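Local coordinates for protein glycosyl hydrolase 25 (Streptococcus pneumoniae, PDB 4FF5) that probably cleaves glycosidic bonds as a family 25 glycosyl hydrolase and acts as a pneumococcal virulence factor that participates in host-cell invasion, at residues D69-N74 against G235-F240; A119-V124 against W152-D157; V204-Y209 against P220-D225; I228-S233 against D243-V248. All coordinates share one frame; numbering follows the deposited sequence. Where two conformers were deposited one is given.

How the contacts relate
Contacts 2 and 4 are strand pairs in the wall of the family 25 barrel; contacts 1 and 3 pack connecting segments on its outside. The pairing is parallel in contact 2 and antiparallel in contact 4, and the centres of the two lie about 14 Å apart. Trp152 joins them, its CH2 lying 3.9 Å from Ile228 CG2. The same indole touches Trp205, on the strand of contact 3; that contact packs the loop 220-225 on strand 203-207, the neighbour of 228-232. The centres of contacts 1 and 2 lie about 23 Å apart, but contact 1 meets contact 4 through Gly235 N and Leu244 O, 2.8 Å apart. Asp154 and Glu156 of contact 2 probably mark the active site.

Contact 1 of 4, residues D69-N74 against G235-F240; sequences DALSQN and GKIAGF
Asn74 has its CG turned beside the backbone N (chi1 -70°), which brings its amide to Ala238, while Leu71, with CG swung round beside the carbonyl carbon (chi1 -162°), carries CD1 to Ile237 CG2 and Phe240 CB. Asn74 ND2 donates to Ala238 O at 3.1 Å, and the N-H approaches from above the carbonyl plane instead of along a lone pair. The Ala238 methyl CB packs against the same amide nitrogen. Beside the polar bond, Ile237 CG2 touches both Asn74 CB (3.6 Å) and Leu71 CD1 (4.1 Å); the Leu71 and Ile237 side chains meet at about a right angle. The residues 237-240 form a type II beta turn closed by Phe240 N to Ile237 O, and Gly239, at its positive-phi position, lets the helix come close: Ala70 CB rests 3.7 Å from Gly239 CA. The turn thus lies alongside the end of helix 68-73, and both pack on the outside of strand 54-57, where Leu71 and Ile237 each reach Ile55. Ile237 extends further, to Leu244 and Ile246 of strand 244-249, the strand into which this connection from strand 234-235 leads.

Contact 2 of 4, residues A119-V124 against W152-D157; sequences AVYAYV and WLDVED
Strands 119-123 and 152-155 run parallel with a 33° twist between their axes, held by four backbone bonds in which Trp152 N and Asp154 N donate to Val120 O and Ala122 O, and Ala122 N and Val124 N donate to Trp152 O and Asp154 O. Tyr121, Tyr123, Trp152 and Asp154 share one face of the sheet. Tyr121 CB packs on Trp152 CB at 3.7 Å, and the Trp152 indole presents an edge to Val120 O. Further along, the Asp154 carboxylate stands between two phenol rings: OD2 lies 3.6 Å from Tyr121 CE1 and 3.4 Å from Tyr123 CD1, the latter at the ring edge, with the carboxylate and the Tyr123 ring nearly perpendicular (84°). The Tyr123 side chain, CG anti to its own nitrogen (chi1 -177°), reaches over the residues that follow strand 152-155, so that CE1 touches Glu156 CG at 3.4 Å and OH comes within 2.6 Å of Asp157 OD1. A water links Tyr123 OH to Glu156 OE1, and a second water gathers Val124 O, Glu156 N and Asp157 O. The sequence Asp154-Val155-Glu156 fits the Asp-x-Glu pattern of family 25 active sites, so these acids probably line the catalytic cleft. On the face of Ala122 and Leu153, Leu153 CG is met by Val124 CG2 from just past the strand. That face is covered by helix 163-177, through Phe170 against Ala122 and Leu153. Helix 129-143 makes the crossover of this beta-alpha-beta unit, and strands 77-84 and 182-186 flank the pair.

Contact 3 of 4, residues V204-Y209 against P220-D225; sequences VWIPSY and PKTDLD
Apolar packing carries most of this contact, with Ile206 and Pro220 in the middle. The branch methyl CG2 of Ile206 lies against the proline ring, 3.7 Å from Pro220 CB, and Ile206 CB rests on Pro220 CG. The other arm of the isoleucine, extended through CG1 (chi2 173°), carries CD1 to Thr222 CG2 at 3.8 Å. At one end Val204 CG1 meets Leu224 CD2 at 4.1 Å, the two side chains crossing at about a right angle; at the other, Ser208 CB sits 3.8 Å from Pro220 N, while its hydroxyl is bonded to Ser218 OG.

The polar link between the segments runs through solvent: one water accepts from Val204 N and donates to Asp225 O, both at 2.9 Å. Other polar bonds shape the loop itself. Thr222 OG1 accepts from Leu224 N at 2.9 Å in a nearly straight bond (166°), an ST turn that leaves CG2 to face Ile206, and Lys221 is the centre of an inverse gamma turn.

Val188 and Met191 of helix 188-193 complete the apolar layer against Ile206, Thr222 and Leu224. Strands 203-207 and 228-232 are joined by this loop with no helix between them, a departure from the regular beta-alpha repeat that is in keeping with the irregular TIM barrel of family 25 lysozymes.

Contact 4 of 4, residues I228-S233 against D243-V248; sequences IHQYTS and DLDINV
His229 and Val248 form a hydrogen-bonded antiparallel pair, N to O both ways at 2.9 and 3.0 Å, and start a strand pairing that a beta bulge interrupts. Tyr231 N still reaches Ile246 O, but beyond it Ile246 N bonds to Thr232 O, so the register slips by one residue. This antiparallel last strand is in keeping with the modified TIM barrel of family 25.

Tyr231 lies at the bulge, its CG between the backbone N and carbonyl carbon (chi1 70°), which lays the ring alongside Ile246. Ile246 O is over one face, Ile246 CB makes an off-centre CH-pi contact 4.2 Å from the ring centroid, and Val248 CG1 touches CD2. Thr232 CG2 packs on Ile246 CG1 at 3.9 Å.

On the opposite face Gln230 and Asn247 run side by side, with Asn247 OD1 3.1 Å from Gln230 CB. A second shell fixes both amides: Gln230 NE2 and Asn247 ND2 donate to Asp56 OD1, Trp205 NE1 donates to Asn247 OD1, and the hydroxyls of Tyr185 and Tyr209 bond to Gln230 OE1. Asp212 holds the Thr232 and Ser233 hydroxyls from outside the pair. At the far end, a water donates to Ser233 O at 2.5 Å and weakly to Asp245 OD2, an oxygen that lies 3.4 Å from Ser233 CB.

Contact 1 of 4, residues D69-N74 against G235-F240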
# COMPACT_ATOMS: atom_id res chain seq x y z
N ASP A 69 -10.39 17.56 -0.66
CA ASP A 69 -11.41 17.91 0.35
C ASP A 69 -12.51 16.86 0.41
O ASP A 69 -12.84 16.36 1.49
CB ASP A 69 -12.02 19.30 0.08
CG ASP A 69 -11.05 20.43 0.34
OD1 ASP A 69 -10.05 20.22 1.05
OD2 ASP A 69 -11.28 21.56 -0.15
N ALA A 70 -13.08 16.52 -0.74
CA ALA A 70 -14.17 15.54 -0.80
C ALA A 70 -13.66 14.13 -0.48
O ALA A 70 -14.29 13.38 0.29
CB ALA A 70 -14.84 15.57 -2.17
N LEU A 71 -12.52 13.77 -1.05
CA LEU A 71 -12.02 12.41 -0.91
C LEU A 71 -11.68 12.06 0.54
O LEU A 71 -12.02 10.97 1.00
CB LEU A 71 -10.83 12.17 -1.86
CG LEU A 71 -10.43 10.71 -2.18
CD1 LEU A 71 -11.27 10.11 -3.30
CD2 LEU A 71 -8.96 10.62 -2.54
N SER A 72 -11.05 12.99 1.25
CA SER A 72 -10.57 12.75 2.63
C SER A 72 -11.69 12.47 3.65
O SER A 72 -11.46 11.76 4.65
CB SER A 72 -9.70 13.91 3.12
OG SER A 72 -10.49 15.08 3.30
N GLN A 73 -12.87 13.03 3.40
CA GLN A 73 -14.02 12.78 4.28
C GLN A 73 -14.79 11.50 3.89
O GLN A 73 -15.66 11.06 4.65
CB GLN A 73 -14.94 14.01 4.39
CG GLN A 73 -14.29 15.32 4.84
CD GLN A 73 -13.41 15.19 6.09
OE1 GLN A 73 -13.86 14.78 7.16
NE2 GLN A 73 -12.14 15.58 5.95
N ASN A 74 -14.43 10.90 2.75
CA ASN A 74 -15.03 9.65 2.26
C ASN A 74 -14.12 8.41 2.44
O ASN A 74 -14.47 7.30 2.00
CB ASN A 74 -15.47 9.79 0.79
CG ASN A 74 -16.68 10.71 0.61
OD1 ASN A 74 -17.64 10.62 1.36
ND2 ASN A 74 -16.64 11.58 -0.40
N GLY A 235 -13.36 0.46 -7.84
CA GLY A 235 -14.16 1.24 -6.92
C GLY A 235 -14.41 2.66 -7.42
O GLY A 235 -13.69 3.17 -8.28
N LYS A 236 -15.46 3.27 -6.89
CA LYS A 236 -15.79 4.67 -7.19
C LYS A 236 -16.10 5.35 -5.88
O LYS A 236 -16.98 4.90 -5.15
CB LYS A 236 -17.00 4.76 -8.13
CG LYS A 236 -16.75 4.17 -9.51
CD LYS A 236 -16.09 5.18 -10.44
CE LYS A 236 -15.52 4.49 -11.67
NZ LYS A 236 -15.30 5.46 -12.78
N ILE A 237 -15.34 6.41 -5.58
CA ILE A 237 -15.54 7.19 -4.35
C ILE A 237 -15.72 8.67 -4.71
O ILE A 237 -15.02 9.20 -5.59
CB ILE A 237 -14.37 7.04 -3.36
CG1 ILE A 237 -14.22 5.59 -2.91
CG2 ILE A 237 -14.55 7.94 -2.14
CD1 ILE A 237 -13.22 5.37 -1.80
N ALA A 238 -16.66 9.33 -4.04
CA ALA A 238 -16.92 10.75 -4.27
C ALA A 238 -15.66 11.59 -4.06
O ALA A 238 -15.00 11.49 -3.04
CB ALA A 238 -18.05 11.22 -3.35
N GLY A 239 -15.35 12.44 -5.04
CA GLY A 239 -14.14 13.25 -5.01
C GLY A 239 -13.16 12.87 -6.11
O GLY A 239 -12.15 13.54 -6.31
N PHE A 240 -13.47 11.78 -6.82
CA PHE A 240 -12.65 11.27 -7.93
C PHE A 240 -13.53 10.49 -8.90
O PHE A 240 -14.31 9.63 -8.49
CB PHE A 240 -11.48 10.39 -7.39
CG PHE A 240 -10.51 9.90 -8.45
CD1 PHE A 240 -9.83 10.80 -9.27
CD2 PHE A 240 -10.24 8.55 -8.59
CE1 PHE A 240 -8.95 10.35 -10.24
CE2 PHE A 240 -9.34 8.09 -9.54
CZ PHE A 240 -8.69 9.00 -10.38

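Contact 2 of 4, residues A119-V124 against W152-D157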
# COMPACT_ATOMS: atom_id res chain seq x y z
N ALA A 119 -0.05 5.56 4.49
CA ALA A 119 1.05 4.62 4.43
C ALA A 119 1.58 4.65 3.01
O ALA A 119 1.01 5.33 2.15
CB ALA A 119 0.54 3.23 4.79
N VAL A 120 2.66 3.91 2.74
CA VAL A 120 3.25 3.94 1.42
C VAL A 120 3.51 2.52 0.91
O VAL A 120 3.59 1.59 1.70
CB VAL A 120 4.57 4.77 1.38
CG1 VAL A 120 4.28 6.27 1.52
CG2 VAL A 120 5.60 4.26 2.39
N TYR A 121 3.67 2.37 -0.40
CA TYR A 121 4.06 1.07 -0.97
C TYR A 121 5.06 1.18 -2.13
O TYR A 121 5.16 2.21 -2.78
CB TYR A 121 2.83 0.22 -1.37
CG TYR A 121 2.13 0.52 -2.72
CD1 TYR A 121 2.52 -0.15 -3.89
CD2 TYR A 121 1.04 1.39 -2.78
CE1 TYR A 121 1.88 0.08 -5.09
CE2 TYR A 121 0.36 1.61 -3.98
CZ TYR A 121 0.80 0.97 -5.12
OH TYR A 121 0.13 1.18 -6.28
N ALA A 122 5.76 0.08 -2.38
CA ALA A 122 6.68 -0.02 -3.51
C ALA A 122 6.40 -1.30 -4.26
O ALA A 122 6.25 -2.35 -3.64
CB ALA A 122 8.13 -0.01 -3.02
N TYR A 123 6.37 -1.23 -5.60
CA TYR A 123 6.22 -2.41 -6.44
C TYR A 123 7.59 -3.07 -6.52
O TYR A 123 8.54 -2.46 -7.02
CB TYR A 123 5.73 -1.97 -7.83
CG TYR A 123 5.44 -3.06 -8.84
CD1 TYR A 123 4.20 -3.72 -8.82
CD2 TYR A 123 6.33 -3.37 -9.86
CE1 TYR A 123 3.88 -4.69 -9.74
CE2 TYR A 123 6.03 -4.37 -10.79
CZ TYR A 123 4.80 -5.02 -10.72
OH TYR A 123 4.41 -6.00 -11.61
N VAL A 124 7.70 -4.28 -5.97
CA VAL A 124 8.99 -4.96 -5.78
C VAL A 124 9.31 -5.70 -7.07
O VAL A 124 8.58 -6.60 -7.48
CB VAL A 124 8.93 -5.93 -4.58
CG1 VAL A 124 10.21 -6.75 -4.47
CG2 VAL A 124 8.69 -5.16 -3.29
N TRP A 152 4.81 -0.78 2.70
CA TRP A 152 4.32 -2.03 2.10
C TRP A 152 5.11 -2.45 0.89
O TRP A 152 5.42 -1.62 0.01
CB TRP A 152 2.85 -1.85 1.70
CG TRP A 152 1.89 -1.72 2.86
CD1 TRP A 152 1.39 -0.55 3.42
CD2 TRP A 152 1.28 -2.80 3.63
NE1 TRP A 152 0.53 -0.83 4.45
CE2 TRP A 152 0.42 -2.16 4.64
CE3 TRP A 152 1.35 -4.20 3.59
CZ2 TRP A 152 -0.33 -2.90 5.54
CZ3 TRP A 152 0.60 -4.93 4.52
CH2 TRP A 152 -0.23 -4.30 5.46
N LEU A 153 5.39 -3.75 0.80
CA LEU A 153 6.03 -4.35 -0.37
C LEU A 153 4.96 -4.97 -1.22
O LEU A 153 4.30 -5.92 -0.79
CB LEU A 153 7.01 -5.46 0.07
CG LEU A 153 8.43 -4.98 0.45
CD1 LEU A 153 8.42 -4.09 1.69
CD2 LEU A 153 9.36 -6.18 0.60
N ASP A 154 4.73 -4.40 -2.41
CA ASP A 154 3.75 -4.92 -3.36
C ASP A 154 4.45 -5.97 -4.23
O ASP A 154 5.26 -5.62 -5.09
CB ASP A 154 3.14 -3.76 -4.17
CG ASP A 154 2.38 -4.23 -5.42
OD1 ASP A 154 2.20 -5.44 -5.62
OD2 ASP A 154 2.02 -3.38 -6.24
N VAL A 155 4.16 -7.24 -3.97
CA VAL A 155 4.84 -8.34 -4.64
C VAL A 155 3.87 -9.01 -5.61
O VAL A 155 2.85 -9.56 -5.17
CB VAL A 155 5.35 -9.38 -3.61
CG1 VAL A 155 6.03 -10.55 -4.31
CG2 VAL A 155 6.31 -8.71 -2.63
N GLU A 156 4.14 -8.96 -6.91
CA GLU A 156 3.20 -9.66 -7.80
C GLU A 156 3.73 -10.29 -9.06
O GLU A 156 2.99 -10.98 -9.75
CB GLU A 156 1.99 -8.80 -8.11
CG GLU A 156 2.30 -7.46 -8.71
CD GLU A 156 1.05 -6.56 -8.69
OE1 GLU A 156 0.36 -6.56 -9.72
OE2 GLU A 156 0.73 -5.88 -7.68
N ASP A 157 4.98 -10.07 -9.39
CA ASP A 157 5.56 -10.98 -10.36
C ASP A 157 6.98 -11.39 -10.08
O ASP A 157 7.72 -10.73 -9.33
CB ASP A 157 5.34 -10.52 -11.79
CG ASP A 157 5.51 -9.06 -11.94
OD1 ASP A 157 4.63 -8.44 -12.59
OD2 ASP A 157 6.49 -8.54 -11.35
O HOH W 1 2.04 -6.32 -12.20
O HOH W 2 6.77 -8.55 -7.58

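Contact 3 of 4, residues V204-Y209 against P220-D225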
# COMPACT_ATOMS: atom_id res chain seq x y z
N VAL A 204 0.07 -8.39 6.63
CA VAL A 204 -0.16 -8.97 5.31
C VAL A 204 -1.39 -8.33 4.69
O VAL A 204 -2.43 -8.14 5.35
CB VAL A 204 -0.27 -10.52 5.35
CG1 VAL A 204 -0.48 -11.07 3.93
CG2 VAL A 204 1.00 -11.13 5.96
N TRP A 205 -1.28 -8.01 3.40
CA TRP A 205 -2.34 -7.35 2.68
C TRP A 205 -2.57 -8.18 1.45
O TRP A 205 -1.60 -8.53 0.75
CB TRP A 205 -1.81 -5.96 2.36
CG TRP A 205 -2.61 -5.08 1.47
CD1 TRP A 205 -3.96 -5.17 1.12
CD2 TRP A 205 -2.11 -3.88 0.82
NE1 TRP A 205 -4.31 -4.11 0.29
CE2 TRP A 205 -3.22 -3.32 0.05
CE3 TRP A 205 -0.86 -3.26 0.76
CZ2 TRP A 205 -3.09 -2.15 -0.69
CZ3 TRP A 205 -0.73 -2.09 -0.01
CH2 TRP A 205 -1.83 -1.56 -0.73
N ILE A 206 -3.81 -8.60 1.20
CA ILE A 206 -4.05 -9.55 0.09
C ILE A 206 -5.16 -9.08 -0.86
O ILE A 206 -6.26 -8.73 -0.42
CB ILE A 206 -4.36 -11.01 0.58
CG1 ILE A 206 -3.25 -11.54 1.49
CG2 ILE A 206 -4.55 -11.96 -0.61
CD1 ILE A 206 -3.54 -12.90 2.15
N PRO A 207 -4.87 -9.11 -2.18
CA PRO A 207 -5.94 -8.79 -3.12
C PRO A 207 -6.85 -10.00 -3.41
O PRO A 207 -6.37 -11.13 -3.52
CB PRO A 207 -5.18 -8.40 -4.39
CG PRO A 207 -3.91 -9.25 -4.33
CD PRO A 207 -3.57 -9.34 -2.86
N SER A 208 -8.15 -9.76 -3.54
CA SER A 208 -9.06 -10.78 -4.10
C SER A 208 -10.30 -10.07 -4.62
O SER A 208 -11.05 -9.52 -3.83
CB SER A 208 -9.44 -11.81 -3.04
OG SER A 208 -10.29 -12.81 -3.57
N TYR A 209 -10.48 -10.06 -5.94
CA TYR A 209 -11.49 -9.19 -6.57
C TYR A 209 -12.81 -9.84 -6.95
O TYR A 209 -13.75 -9.13 -7.30
CB TYR A 209 -10.95 -8.52 -7.83
CG TYR A 209 -9.74 -7.61 -7.67
CD1 TYR A 209 -9.28 -7.21 -6.41
CD2 TYR A 209 -9.05 -7.16 -8.80
CE1 TYR A 209 -8.16 -6.40 -6.28
CE2 TYR A 209 -7.94 -6.33 -8.69
CZ TYR A 209 -7.51 -5.95 -7.42
OH TYR A 209 -6.40 -5.14 -7.32
N PRO A 220 -9.88 -13.22 0.42
CA PRO A 220 -8.68 -14.02 0.12
C PRO A 220 -8.84 -15.51 0.45
O PRO A 220 -9.29 -15.85 1.54
CB PRO A 220 -7.62 -13.36 0.99
CG PRO A 220 -8.02 -11.91 1.05
CD PRO A 220 -9.53 -11.98 1.16
N LYS A 221 -8.48 -16.37 -0.50
CA LYS A 221 -8.69 -17.82 -0.35
C LYS A 221 -7.50 -18.46 0.36
O LYS A 221 -6.72 -19.22 -0.23
CB LYS A 221 -8.97 -18.49 -1.71
CG LYS A 221 -10.28 -18.06 -2.35
CD LYS A 221 -10.37 -18.56 -3.79
CE LYS A 221 -11.12 -17.58 -4.69
NZ LYS A 221 -12.58 -17.84 -4.69
N THR A 222 -7.32 -18.08 1.62
CA THR A 222 -6.24 -18.59 2.46
C THR A 222 -6.65 -18.57 3.92
O THR A 222 -7.51 -17.78 4.31
CB THR A 222 -4.93 -17.79 2.29
OG1 THR A 222 -3.94 -18.35 3.16
CG2 THR A 222 -5.11 -16.28 2.64
N ASP A 223 -6.05 -19.45 4.72
CA ASP A 223 -6.26 -19.39 6.15
C ASP A 223 -5.11 -18.67 6.85
O ASP A 223 -5.01 -18.72 8.07
CB ASP A 223 -6.47 -20.79 6.74
CG ASP A 223 -5.22 -21.66 6.65
OD1 ASP A 223 -4.15 -21.14 6.25
OD2 ASP A 223 -5.31 -22.85 6.99
N LEU A 224 -4.24 -18.01 6.06
CA LEU A 224 -3.21 -17.12 6.62
C LEU A 224 -3.93 -15.91 7.24
O LEU A 224 -4.88 -15.44 6.63
CB LEU A 224 -2.23 -16.68 5.53
CG LEU A 224 -1.11 -15.69 5.92
CD1 LEU A 224 -0.10 -16.37 6.82
CD2 LEU A 224 -0.43 -15.12 4.68
N ASP A 225 -3.47 -15.41 8.40
CA ASP A 225 -4.15 -14.28 9.08
C ASP A 225 -3.78 -12.86 8.58
O ASP A 225 -3.03 -12.10 9.21
CB ASP A 225 -3.94 -14.34 10.60
CG ASP A 225 -2.57 -13.88 11.02
OD1 ASP A 225 -1.58 -14.35 10.43
OD2 ASP A 225 -2.48 -13.03 11.94
O HOH W 3 -1.35 -9.80 8.73

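Contact 4 of 4, residues I228-S233 against D243-V248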
# COMPACT_ATOMS: atom_id res chain seq x y z
N ILE A 228 -5.58 -6.90 5.96
CA ILE A 228 -6.26 -5.97 5.05
C ILE A 228 -6.41 -6.64 3.67
O ILE A 228 -5.55 -7.41 3.24
CB ILE A 228 -5.53 -4.59 5.03
CG1 ILE A 228 -6.22 -3.58 4.08
CG2 ILE A 228 -4.02 -4.75 4.79
CD1 ILE A 228 -5.86 -2.13 4.35
N HIS A 229 -7.54 -6.36 3.03
CA HIS A 229 -8.00 -7.03 1.82
C HIS A 229 -8.28 -6.01 0.74
O HIS A 229 -9.12 -5.12 0.89
CB HIS A 229 -9.24 -7.86 2.17
CG HIS A 229 -10.04 -8.35 0.99
ND1 HIS A 229 -11.37 -8.55 1.07
CD2 HIS A 229 -9.66 -8.70 -0.32
CE1 HIS A 229 -11.83 -8.99 -0.12
NE2 HIS A 229 -10.79 -9.08 -0.97
N GLN A 230 -7.56 -6.14 -0.36
CA GLN A 230 -7.83 -5.31 -1.52
C GLN A 230 -8.95 -5.95 -2.33
O GLN A 230 -8.73 -6.97 -2.99
CB GLN A 230 -6.59 -5.18 -2.37
CG GLN A 230 -6.70 -4.04 -3.38
CD GLN A 230 -5.49 -3.99 -4.28
OE1 GLN A 230 -5.26 -4.93 -5.08
NE2 GLN A 230 -4.73 -2.89 -4.21
N TYR A 231 -10.16 -5.38 -2.28
CA TYR A 231 -11.31 -6.12 -2.81
C TYR A 231 -11.76 -5.80 -4.24
O TYR A 231 -12.54 -6.55 -4.83
CB TYR A 231 -12.50 -6.10 -1.84
CG TYR A 231 -13.22 -4.76 -1.65
CD1 TYR A 231 -14.16 -4.31 -2.58
CD2 TYR A 231 -13.00 -3.99 -0.51
CE1 TYR A 231 -14.84 -3.10 -2.40
CE2 TYR A 231 -13.68 -2.79 -0.31
CZ TYR A 231 -14.60 -2.36 -1.24
OH TYR A 231 -15.26 -1.17 -1.02
N THR A 232 -11.28 -4.68 -4.80
CA THR A 232 -11.59 -4.30 -6.17
C THR A 232 -10.55 -3.31 -6.70
O THR A 232 -9.89 -2.62 -5.91
CB THR A 232 -13.03 -3.70 -6.29
OG1 THR A 232 -13.36 -3.52 -7.66
CG2 THR A 232 -13.15 -2.36 -5.56
N SER A 233 -10.38 -3.28 -8.01
CA SER A 233 -9.61 -2.22 -8.67
C SER A 233 -10.54 -1.21 -9.36
O SER A 233 -10.07 -0.30 -10.05
CB SER A 233 -8.62 -2.82 -9.68
OG SER A 233 -9.28 -3.36 -10.83
N ASP A 243 -11.64 4.94 -11.71
CA ASP A 243 -11.49 3.70 -10.94
C ASP A 243 -10.49 3.81 -9.80
O ASP A 243 -9.41 4.39 -9.97
CB ASP A 243 -11.06 2.56 -11.87
CG ASP A 243 -12.18 2.05 -12.74
OD1 ASP A 243 -13.33 2.43 -12.52
OD2 ASP A 243 -11.91 1.26 -13.66
N LEU A 244 -10.85 3.26 -8.64
CA LEU A 244 -9.95 3.23 -7.49
C LEU A 244 -9.83 1.84 -6.88
O LEU A 244 -10.82 1.10 -6.76
CB LEU A 244 -10.43 4.18 -6.38
CG LEU A 244 -10.16 5.67 -6.50
CD1 LEU A 244 -10.88 6.41 -5.37
CD2 LEU A 244 -8.66 5.92 -6.47
N ASP A 245 -8.61 1.50 -6.47
CA ASP A 245 -8.39 0.33 -5.64
C ASP A 245 -8.98 0.60 -4.27
O ASP A 245 -8.58 1.58 -3.61
CB ASP A 245 -6.90 0.08 -5.43
CG ASP A 245 -6.18 -0.42 -6.69
OD1 ASP A 245 -4.92 -0.46 -6.66
OD2 ASP A 245 -6.83 -0.78 -7.69
N ILE A 246 -9.86 -0.29 -3.80
CA ILE A 246 -10.45 -0.15 -2.47
C ILE A 246 -10.13 -1.36 -1.61
O ILE A 246 -10.09 -2.51 -2.10
CB ILE A 246 -12.00 0.03 -2.48
CG1 ILE A 246 -12.45 0.97 -3.59
CG2 ILE A 246 -12.47 0.49 -1.09
CD1 ILE A 246 -11.92 2.38 -3.48
N ASN A 247 -9.88 -1.06 -0.35
CA ASN A 247 -9.44 -2.01 0.64
C ASN A 247 -10.33 -1.95 1.88
O ASN A 247 -10.93 -0.90 2.19
CB ASN A 247 -7.99 -1.68 1.05
CG ASN A 247 -7.06 -1.60 -0.14
OD1 ASN A 247 -6.54 -2.61 -0.60
ND2 ASN A 247 -6.87 -0.39 -0.66
N VAL A 248 -10.39 -3.05 2.60
CA VAL A 248 -11.04 -3.04 3.91
C VAL A 248 -10.17 -3.84 4.91
O VAL A 248 -9.48 -4.77 4.53
CB VAL A 248 -12.49 -3.58 3.79
CG1 VAL A 248 -12.48 -5.08 3.49
CG2 VAL A 248 -13.29 -3.30 5.05
O HOH W 4 -8.00 1.16 -10.17